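Local coordinates for protein glutathione synthetase-like effector 30 (Gpa-GSS30-apo) (Globodera pallida, PDB 5OET) that is an effector of a plant-parasitic nematode, resembling glutathione synthetase and probably derived from a housekeeping gene for that ATP-dependent ligase, at residues Y35-I40 with S90-P95; L248-S253 with A309-R314; Y408-N413 with Y443-K448. One frame throughout, in Å; residues are numbered along the deposited sequence.

Interaction 1: Y35-I40 with S90-P95; sequences YCVPNI and SLYPSP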
loop_
_atom_site.group_PDB
_atom_site.type_symbol
_atom_site.label_atom_id
_atom_site.label_comp_id
_atom_site.label_asym_id
_atom_site.label_seq_id
_atom_site.Cartn_x
_atom_site.Cartn_y
_atom_site.Cartn_z
ATOM N N TYR A 35 2.232 29.778 6.196
ATOM C CA TYR A 35 2.730 28.531 5.621
ATOM C C TYR A 35 3.044 28.695 4.146
ATOM O O TYR A 35 2.215 29.169 3.376
ATOM C CB TYR A 35 1.676 27.413 5.762
ATOM C CG TYR A 35 2.081 26.093 5.122
ATOM C CD1 TYR A 35 2.828 25.163 5.826
ATOM C CD2 TYR A 35 1.705 25.781 3.817
ATOM C CE1 TYR A 35 3.208 23.966 5.246
ATOM C CE2 TYR A 35 2.069 24.586 3.223
ATOM C CZ TYR A 35 2.827 23.674 3.936
ATOM O OH TYR A 35 3.202 22.461 3.368
ATOM N N CYS A 36 4.246 28.308 3.758
ATOM C CA CYS A 36 4.556 28.089 2.353
ATOM C C CYS A 36 5.684 27.063 2.251
ATOM O O CYS A 36 6.485 26.903 3.169
ATOM C CB CYS A 36 4.881 29.394 1.633
ATOM S SG CYS A 36 6.634 29.790 1.600
ATOM N N VAL A 37 5.730 26.361 1.135
ATOM C CA VAL A 37 6.512 25.140 1.052
ATOM C C VAL A 37 8.027 25.363 1.041
ATOM O O VAL A 37 8.747 24.624 1.708
ATOM C CB VAL A 37 6.031 24.295 -0.135
ATOM C CG1 VAL A 37 7.001 23.184 -0.460
ATOM C CG2 VAL A 37 4.668 23.720 0.187
ATOM N N PRO A 38 8.526 26.352 0.280
ATOM C CA PRO A 38 9.974 26.644 0.325
ATOM C C PRO A 38 10.569 26.869 1.726
ATOM O O PRO A 38 11.653 26.374 1.981
ATOM C CB PRO A 38 10.101 27.908 -0.518
ATOM C CG PRO A 38 8.989 27.794 -1.493
ATOM C CD PRO A 38 7.856 27.114 -0.786
ATOM N N ASN A 39 9.845 27.559 2.621
ATOM C CA ASN A 39 10.314 27.842 4.004
ATOM C C ASN A 39 10.258 26.655 4.970
ATOM O O ASN A 39 10.518 26.814 6.157
ATOM C CB ASN A 39 9.543 29.019 4.623
ATOM C CG ASN A 39 9.653 30.284 3.805
ATOM O OD1 ASN A 39 8.741 31.099 3.796
ATOM N ND2 ASN A 39 10.759 30.444 3.095
ATOM N N ILE A 40 9.909 25.473 4.480
ATOM C CA ILE A 40 10.061 24.243 5.247
ATOM C C ILE A 40 11.527 23.820 5.217
ATOM O O ILE A 40 12.132 23.652 6.265
ATOM C CB ILE A 40 9.175 23.105 4.685
ATOM C CG1 ILE A 40 7.696 23.499 4.802
ATOM C CG2 ILE A 40 9.476 21.785 5.388
ATOM C CD1 ILE A 40 6.734 22.536 4.138
ATOM N N SER A 90 3.023 15.846 -5.051
ATOM C CA SER A 90 3.753 16.980 -4.540
ATOM C C SER A 90 4.342 16.498 -3.223
ATOM O O SER A 90 3.716 15.672 -2.532
ATOM C CB SER A 90 2.829 18.167 -4.321
ATOM O OG SER A 90 1.813 17.821 -3.406
ATOM N N LEU A 91 5.535 16.987 -2.887
ATOM C CA LEU A 91 6.226 16.531 -1.690
ATOM C C LEU A 91 5.504 16.994 -0.423
ATOM O O LEU A 91 5.399 16.236 0.562
ATOM C CB LEU A 91 7.665 17.035 -1.677
ATOM C CG LEU A 91 8.602 16.508 -0.573
ATOM C CD1 LEU A 91 8.693 15.000 -0.533
ATOM C CD2 LEU A 91 9.996 17.064 -0.759
ATOM N N TYR A 92 5.006 18.226 -0.464
ATOM C CA TYR A 92 4.365 18.850 0.663
ATOM C C TYR A 92 3.019 19.361 0.211
ATOM O O TYR A 92 2.802 19.586 -0.992
ATOM C CB TYR A 92 5.231 20.001 1.205
ATOM C CG TYR A 92 6.441 19.524 1.979
ATOM C CD1 TYR A 92 6.292 18.956 3.240
ATOM C CD2 TYR A 92 7.731 19.613 1.437
ATOM C CE1 TYR A 92 7.386 18.488 3.949
ATOM C CE2 TYR A 92 8.851 19.148 2.146
ATOM C CZ TYR A 92 8.666 18.580 3.409
ATOM O OH TYR A 92 9.736 18.118 4.151
ATOM N N PRO A 93 2.095 19.541 1.163
ATOM C CA PRO A 93 0.780 20.026 0.774
ATOM C C PRO A 93 0.868 21.482 0.351
ATOM O O PRO A 93 1.624 22.241 0.938
ATOM C CB PRO A 93 -0.072 19.823 2.033
ATOM C CG PRO A 93 0.881 19.682 3.157
ATOM C CD PRO A 93 2.209 19.286 2.606
ATOM N N SER A 94 0.154 21.840 -0.706
ATOM C CA SER A 94 0.197 23.202 -1.249
ATOM C C SER A 94 -0.731 24.070 -0.412
ATOM O O SER A 94 -1.776 23.588 0.028
ATOM C CB SER A 94 -0.244 23.225 -2.714
ATOM O OG SER A 94 0.728 22.609 -3.556
ATOM N N PRO A 95 -0.351 25.338 -0.174
ATOM C CA PRO A 95 -1.231 26.212 0.607
ATOM C C PRO A 95 -2.508 26.588 -0.153
ATOM O O PRO A 95 -2.499 26.708 -1.379
ATOM C CB PRO A 95 -0.373 27.444 0.880
ATOM C CG PRO A 95 0.652 27.431 -0.192
ATOM C CD PRO A 95 0.914 26.003 -0.525
#

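Interaction 2: L248-S253 with A309-R314; sequences LFLHGS and AVVFDR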
loop_
_atom_site.group_PDB
_atom_site.type_symbol
_atom_site.label_atom_id
_atom_site.label_comp_id
_atom_site.label_asym_id
_atom_site.label_seq_id
_atom_site.Cartn_x
_atom_site.Cartn_y
_atom_site.Cartn_z
ATOM N N LEU A 248 -21.675 -5.447 -8.437
ATOM C CA LEU A 248 -20.854 -5.674 -9.608
ATOM C C LEU A 248 -19.921 -4.500 -9.813
ATOM O O LEU A 248 -20.371 -3.346 -9.844
ATOM C CB LEU A 248 -21.737 -5.845 -10.826
ATOM C CG LEU A 248 -21.132 -6.502 -12.065
ATOM C CD1 LEU A 248 -20.704 -7.934 -11.763
ATOM C CD2 LEU A 248 -22.169 -6.484 -13.188
ATOM N N PHE A 249 -18.619 -4.793 -9.913
ATOM C CA PHE A 249 -17.620 -3.800 -10.289
ATOM C C PHE A 249 -17.295 -4.100 -11.742
ATOM O O PHE A 249 -16.716 -5.173 -12.061
ATOM C CB PHE A 249 -16.376 -3.878 -9.405
ATOM C CG PHE A 249 -16.573 -3.293 -8.040
ATOM C CD1 PHE A 249 -17.401 -3.906 -7.115
ATOM C CD2 PHE A 249 -15.953 -2.129 -7.678
ATOM C CE1 PHE A 249 -17.598 -3.374 -5.841
ATOM C CE2 PHE A 249 -16.137 -1.592 -6.393
ATOM C CZ PHE A 249 -16.977 -2.212 -5.479
ATOM N N LEU A 250 -17.700 -3.172 -12.611
ATOM C CA LEU A 250 -17.511 -3.298 -14.041
ATOM C C LEU A 250 -16.317 -2.446 -14.472
ATOM O O LEU A 250 -16.335 -1.230 -14.313
ATOM C CB LEU A 250 -18.785 -2.842 -14.737
ATOM C CG LEU A 250 -19.122 -3.375 -16.122
ATOM C CD1 LEU A 250 -19.104 -4.890 -16.154
ATOM C CD2 LEU A 250 -20.492 -2.862 -16.508
ATOM N N HIS A 251 -15.277 -3.102 -14.995
ATOM C CA HIS A 251 -14.036 -2.429 -15.412
ATOM C C HIS A 251 -13.820 -2.585 -16.904
ATOM O O HIS A 251 -14.438 -3.417 -17.534
ATOM C CB HIS A 251 -12.845 -2.995 -14.633
ATOM C CG HIS A 251 -12.808 -2.542 -13.217
ATOM N ND1 HIS A 251 -12.047 -1.476 -12.821
ATOM C CD2 HIS A 251 -13.489 -2.948 -12.119
ATOM C CE1 HIS A 251 -12.231 -1.260 -11.532
ATOM N NE2 HIS A 251 -13.134 -2.111 -11.089
ATOM N N GLY A 252 -12.947 -1.746 -17.453
ATOM C CA GLY A 252 -12.562 -1.805 -18.851
ATOM C C GLY A 252 -11.601 -2.935 -19.125
ATOM O O GLY A 252 -11.604 -3.472 -20.219
ATOM N N SER A 253 -10.762 -3.278 -18.152
ATOM C CA SER A 253 -9.831 -4.403 -18.271
ATOM C C SER A 253 -9.329 -4.817 -16.867
ATOM O O SER A 253 -9.571 -4.103 -15.887
ATOM C CB SER A 253 -8.645 -4.044 -19.192
ATOM O OG SER A 253 -7.488 -3.621 -18.453
ATOM N N ALA A 309 -27.388 -6.349 -7.266
ATOM C CA ALA A 309 -28.104 -5.240 -6.632
ATOM C C ALA A 309 -27.631 -3.873 -7.147
ATOM O O ALA A 309 -28.442 -2.969 -7.367
ATOM C CB ALA A 309 -27.952 -5.306 -5.123
ATOM N N VAL A 310 -26.317 -3.727 -7.322
ATOM C CA VAL A 310 -25.684 -2.479 -7.715
ATOM C C VAL A 310 -24.703 -2.761 -8.826
ATOM O O VAL A 310 -23.892 -3.657 -8.688
ATOM C CB VAL A 310 -24.879 -1.893 -6.547
ATOM C CG1 VAL A 310 -24.279 -0.533 -6.914
ATOM C CG2 VAL A 310 -25.746 -1.796 -5.308
ATOM N N VAL A 311 -24.758 -1.998 -9.909
ATOM C CA VAL A 311 -23.689 -2.047 -10.908
ATOM C C VAL A 311 -22.804 -0.818 -10.746
ATOM O O VAL A 311 -23.171 0.284 -11.132
ATOM C CB VAL A 311 -24.202 -2.170 -12.343
ATOM C CG1 VAL A 311 -23.030 -2.187 -13.318
ATOM C CG2 VAL A 311 -24.973 -3.455 -12.498
ATOM N N PHE A 312 -21.634 -1.023 -10.159
ATOM C CA PHE A 312 -20.684 0.036 -9.975
ATOM C C PHE A 312 -19.851 0.135 -11.256
ATOM O O PHE A 312 -19.003 -0.701 -11.523
ATOM C CB PHE A 312 -19.885 -0.251 -8.704
ATOM C CG PHE A 312 -19.161 0.943 -8.127
ATOM C CD1 PHE A 312 -19.677 2.243 -8.190
ATOM C CD2 PHE A 312 -17.952 0.753 -7.477
ATOM C CE1 PHE A 312 -18.978 3.312 -7.633
ATOM C CE2 PHE A 312 -17.243 1.817 -6.927
ATOM C CZ PHE A 312 -17.756 3.095 -6.998
ATOM N N ASP A 313 -20.185 1.124 -12.087
ATOM C CA ASP A 313 -19.510 1.395 -13.376
ATOM C C ASP A 313 -18.135 2.050 -13.121
ATOM O O ASP A 313 -18.036 3.145 -12.541
ATOM C CB ASP A 313 -20.358 2.323 -14.308
ATOM C CG ASP A 313 -21.080 1.555 -15.465
ATOM O OD1 ASP A 313 -20.452 0.661 -16.058
ATOM O OD2 ASP A 313 -22.264 1.855 -15.820
ATOM N N ARG A 314 -17.080 1.373 -13.564
ATOM C CA ARG A 314 -15.736 1.900 -13.508
ATOM C C ARG A 314 -15.168 1.832 -14.926
ATOM O O ARG A 314 -14.063 1.347 -15.152
ATOM C CB ARG A 314 -14.904 1.116 -12.486
ATOM C CG ARG A 314 -15.599 0.885 -11.146
ATOM C CD ARG A 314 -15.658 2.132 -10.277
ATOM N NE ARG A 314 -14.409 2.300 -9.531
ATOM C CZ ARG A 314 -13.763 3.455 -9.313
ATOM N NH1 ARG A 314 -12.619 3.436 -8.625
ATOM N NH2 ARG A 314 -14.231 4.617 -9.789
#

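Interaction 3: Y408-N413 with Y443-K448; sequences YVLKNN and YYLTEK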
loop_
_atom_site.group_PDB
_atom_site.type_symbol
_atom_site.label_atom_id
_atom_site.label_comp_id
_atom_site.label_asym_id
_atom_site.label_seq_id
_atom_site.Cartn_x
_atom_site.Cartn_y
_atom_site.Cartn_z
ATOM N N TYR A 408 -10.854 36.366 -22.057
ATOM C CA TYR A 408 -11.782 35.309 -22.469
ATOM C C TYR A 408 -11.120 34.084 -23.096
ATOM O O TYR A 408 -9.943 34.107 -23.469
ATOM C CB TYR A 408 -12.822 35.893 -23.439
ATOM C CG TYR A 408 -13.658 36.960 -22.785
ATOM C CD1 TYR A 408 -14.684 36.613 -21.927
ATOM C CD2 TYR A 408 -13.386 38.320 -22.971
ATOM C CE1 TYR A 408 -15.429 37.580 -21.288
ATOM C CE2 TYR A 408 -14.129 39.294 -22.327
ATOM C CZ TYR A 408 -15.149 38.914 -21.485
ATOM O OH TYR A 408 -15.906 39.846 -20.829
ATOM N N VAL A 409 -11.901 33.006 -23.160
ATOM C CA VAL A 409 -11.528 31.767 -23.840
ATOM C C VAL A 409 -12.744 31.267 -24.614
ATOM O O VAL A 409 -13.882 31.401 -24.161
ATOM C CB VAL A 409 -10.917 30.702 -22.886
ATOM C CG1 VAL A 409 -11.839 30.361 -21.729
ATOM C CG2 VAL A 409 -10.453 29.451 -23.635
ATOM N N LEU A 410 -12.504 30.729 -25.797
ATOM C CA LEU A 410 -13.552 30.058 -26.564
ATOM C C LEU A 410 -13.415 28.561 -26.342
ATOM O O LEU A 410 -12.467 27.966 -26.806
ATOM C CB LEU A 410 -13.433 30.400 -28.039
ATOM C CG LEU A 410 -14.580 29.965 -28.924
ATOM C CD1 LEU A 410 -15.840 30.743 -28.593
ATOM C CD2 LEU A 410 -14.208 30.231 -30.375
ATOM N N LYS A 411 -14.333 27.975 -25.588
ATOM C CA LYS A 411 -14.245 26.581 -25.158
ATOM C C LYS A 411 -15.224 25.708 -25.924
ATOM O O LYS A 411 -16.212 26.198 -26.435
ATOM C CB LYS A 411 -14.573 26.472 -23.665
ATOM C CG LYS A 411 -13.407 26.784 -22.753
ATOM C CD LYS A 411 -13.904 26.961 -21.337
ATOM C CE LYS A 411 -12.763 27.240 -20.394
ATOM N NZ LYS A 411 -12.136 25.978 -19.928
ATOM N N ASN A 412 -14.932 24.413 -25.999
ATOM C CA ASN A 412 -15.829 23.438 -26.619
ATOM C C ASN A 412 -16.723 22.858 -25.527
ATOM O O ASN A 412 -16.284 22.760 -24.394
ATOM C CB ASN A 412 -15.011 22.342 -27.323
ATOM C CG ASN A 412 -15.722 21.010 -27.370
ATOM O OD1 ASN A 412 -15.532 20.153 -26.483
ATOM N ND2 ASN A 412 -16.590 20.836 -28.378
ATOM N N ASN A 413 -17.959 22.472 -25.860
ATOM C CA ASN A 413 -18.926 21.965 -24.839
ATOM C C ASN A 413 -19.111 20.408 -24.692
ATOM O O ASN A 413 -19.813 19.964 -23.781
ATOM C CB ASN A 413 -20.294 22.680 -24.955
ATOM C CG ASN A 413 -20.921 22.535 -26.324
ATOM O OD1 ASN A 413 -20.523 21.670 -27.103
ATOM N ND2 ASN A 413 -21.899 23.388 -26.632
ATOM N N TYR A 443 -19.571 25.249 -29.148
ATOM C CA TYR A 443 -18.607 26.067 -28.407
ATOM C C TYR A 443 -19.317 27.142 -27.610
ATOM O O TYR A 443 -20.432 27.522 -27.934
ATOM C CB TYR A 443 -17.605 26.741 -29.363
ATOM C CG TYR A 443 -16.666 25.795 -30.089
ATOM C CD1 TYR A 443 -17.031 25.228 -31.292
ATOM C CD2 TYR A 443 -15.412 25.487 -29.578
ATOM C CE1 TYR A 443 -16.183 24.378 -31.990
ATOM C CE2 TYR A 443 -14.544 24.627 -30.257
ATOM C CZ TYR A 443 -14.941 24.065 -31.463
ATOM O OH TYR A 443 -14.095 23.227 -32.169
ATOM N N TYR A 444 -18.663 27.634 -26.562
ATOM C CA TYR A 444 -19.128 28.816 -25.826
ATOM C C TYR A 444 -17.977 29.729 -25.390
ATOM O O TYR A 444 -16.812 29.346 -25.422
ATOM C CB TYR A 444 -19.965 28.397 -24.620
ATOM C CG TYR A 444 -19.197 27.664 -23.555
ATOM C CD1 TYR A 444 -18.974 26.297 -23.648
ATOM C CD2 TYR A 444 -18.702 28.333 -22.441
ATOM C CE1 TYR A 444 -18.253 25.618 -22.676
ATOM C CE2 TYR A 444 -17.983 27.657 -21.458
ATOM C CZ TYR A 444 -17.769 26.302 -21.578
ATOM O OH TYR A 444 -17.066 25.644 -20.595
ATOM N N LEU A 445 -18.328 30.951 -25.005
ATOM C CA LEU A 445 -17.382 31.951 -24.515
ATOM C C LEU A 445 -17.417 31.980 -22.986
ATOM O O LEU A 445 -18.490 32.094 -22.427
ATOM C CB LEU A 445 -17.733 33.337 -25.053
ATOM C CG LEU A 445 -16.903 33.939 -26.171
ATOM C CD1 LEU A 445 -17.397 35.357 -26.447
ATOM C CD2 LEU A 445 -15.421 34.003 -25.847
ATOM N N THR A 446 -16.254 31.873 -22.334
ATOM C CA THR A 446 -16.145 32.148 -20.898
ATOM C C THR A 446 -14.964 33.047 -20.511
ATOM O O THR A 446 -14.010 33.223 -21.268
ATOM C CB THR A 446 -16.108 30.858 -20.066
ATOM O OG1 THR A 446 -16.583 31.121 -18.744
ATOM C CG2 THR A 446 -14.769 30.210 -20.026
ATOM N N GLU A 447 -15.069 33.608 -19.311
ATOM C CA GLU A 447 -14.028 34.426 -18.726
ATOM C C GLU A 447 -12.909 33.476 -18.355
ATOM O O GLU A 447 -13.149 32.464 -17.714
ATOM C CB GLU A 447 -14.509 35.181 -17.476
ATOM C CG GLU A 447 -15.456 36.355 -17.734
ATOM C CD GLU A 447 -15.193 37.600 -16.869
ATOM O OE1 GLU A 447 -14.051 37.790 -16.359
ATOM O OE2 GLU A 447 -16.137 38.429 -16.733
ATOM N N LYS A 448 -11.692 33.800 -18.790
ATOM C CA LYS A 448 -10.496 33.080 -18.390
ATOM C C LYS A 448 -10.202 33.441 -16.949
ATOM O O LYS A 448 -10.261 34.607 -16.580
ATOM C CB LYS A 448 -9.321 33.477 -19.282
ATOM C CG LYS A 448 -8.049 32.672 -19.061
ATOM C CD LYS A 448 -6.977 33.104 -20.069
ATOM C CE LYS A 448 -5.753 32.195 -20.009
ATOM N NZ LYS A 448 -4.747 32.557 -21.043
#

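Interaction 1: Y35-I40 with S90-P95
The phenol OH of Tyr35 donates a hydrogen bond to the backbone O of Pro93 at 2.9 Å, lying in the carbonyl plane on a lone pair. The ring reaches that oxygen because CG stands anti to the backbone N (chi1 177°), which carries the phenol at about a right angle across the Pro93 and Pro95 side chains. Its edge meets the partner segment: Pro93 O and CB of Pro95 both sit close to the ring plane, with Tyr35 CD2 4.0 Å from Pro95 CB. The hydroxyl also rests against the proline ring, Tyr35 OH lying 3.4 Å from Pro93 CD. Beside it, Val37 uses both branches. Val37 CG2 comes to 3.9 Å from Tyr92 CB and also borders the Pro93 carbonyl, while CG1 packs against Tyr92 near CB and CD2. CD1 of Ile40 sits over one face of the Tyr92 ring, 3.9 Å from the centroid and 19° off the normal, a CH-pi contact; its CG2 adds a second touch nearer the phenol end. Outside the pair, Tyr523 stacks on Tyr35, and Met207 of helix 196-210 touches Tyr92. The loop leading into helix 44-59 is thus fastened to the entry of strand 94-96: the apolar contacts supply most of the touching atoms, and the one directed bond ties the phenol to a backbone carbonyl.

Interaction 2: L248-S253 with A309-R314
Strands 248-251 and 310-314 run parallel, their axes 4.8 Å apart at closest and inclined by 24°, and four backbone hydrogen bonds join them. The N-H groups of Leu248 and Leu250 point to the carbonyls of Val310 and Phe312, both bonds nearly straight; Leu248 O and Leu250 O in turn accept from Phe312 N and Arg314 N, the last bond 2.8 Å long but bent to 143°. On the face carrying the aromatic residues, the edge of Phe312 is directed at the face of Phe249, an offset edge-to-face pair, though how closely the rings approach is doubtful in the model. Phe281 stacks on Phe249 as well. Further along, CB of Arg314 lies over one face of the His251 ring, 3.9 Å from its centroid. The arginine chain then bends at chi2 and chi3, and its CD passes over a face of the Phe312 ring. Its guanidinium is held elsewhere, NE by Ser262 OG and NH2 by Ile191 O. The opposite face carries Leu248, Leu250 and Val311, with Asp313 beside Leu250. Leu248 CD2 is 4.2 Å from Val311 CG2, and Leu250 CD2 also lies 3.6 Å from Asp313 OD1. Helix 259-270 packs on the aromatic side. The two strands are separated by two helices and three strands; 246-251 sits between 279-283 and 306-314, all parallel, and its crossover through helix 259-270 to 279-283 is a beta-alpha-beta unit, as in Rossmann-like alpha/beta sheets.

Interaction 3: Y408-N413 with Y443-K448
One face of the Tyr444 ring is covered by CB of Lys411, 4.1 Å from the centroid in a CH-pi contact, and CB of Asn413 sits at the ring edge. The lysine runs on past the phenol, Lys411 CD lying 3.5 Å from Tyr444 OH. Tyr444 presents its ring this way because CG lies between the backbone N and the carbonyl carbon (chi1 66°), turning the ring back over Lys411. Tyr443 meets the partner strand at an edge, where Lys411 O lies near the ring plane, and its CE2 is 3.7 Å from Asn412 CB; its hydroxyl bonds to Asp421 OD2. Tyr408 likewise offers its edge to Thr446 O, while CE1 comes up to CG of Glu447, whose carboxylate forms a salt bridge with Arg407. These rings decorate the two central strands, 408-412 and 443-447, of a four-stranded antiparallel sheet ordered 384-386, 443-447, 408-412, 422-424. Such a sheet with helices packed on it is consistent with an ATP-grasp subdomain, the class to which eukaryotic glutathione synthetases belong. Val409 with Thr446 and Lys411 with Tyr444 are its hydrogen-bonded pairs, with Val409 N to Thr446 O at 2.8 Å. Val409 CG1 lies against Thr446 CG2, and Thr446 CG2 also lies 3.6 Å from Lys411 CE. Thr446 OG1 turns to the carbonyl of Lys383 instead. On the other face, Leu410 CD1 is 4.1 Å from Leu445 CG. Leu445 CD2 reaches Tyr408 CB at 4.0 Å, and helix 427-434 covers this side through Ile428 and Lys431.

The three contacts are separate, their nearest atoms about 19 to 20 Å apart, and they follow one another along the chain. They share no helix or strand and belong to three different sheets. Interaction 2 is the buried one: parallel strands with helix 259-270 against one face, that face mainly aromatic, the other mainly aliphatic. Interactions 1 and 3 are only partly buried. Interaction 1 lacks backbone pairing altogether and relies on a side-chain bond and apolar packing to hold an N-terminal loop to strand 94-96. Interaction 3 pairs antiparallel strands, with more polar and charged side chains around its rings. Interaction 2 lies on the opposite side of the chain's centre from each of the others.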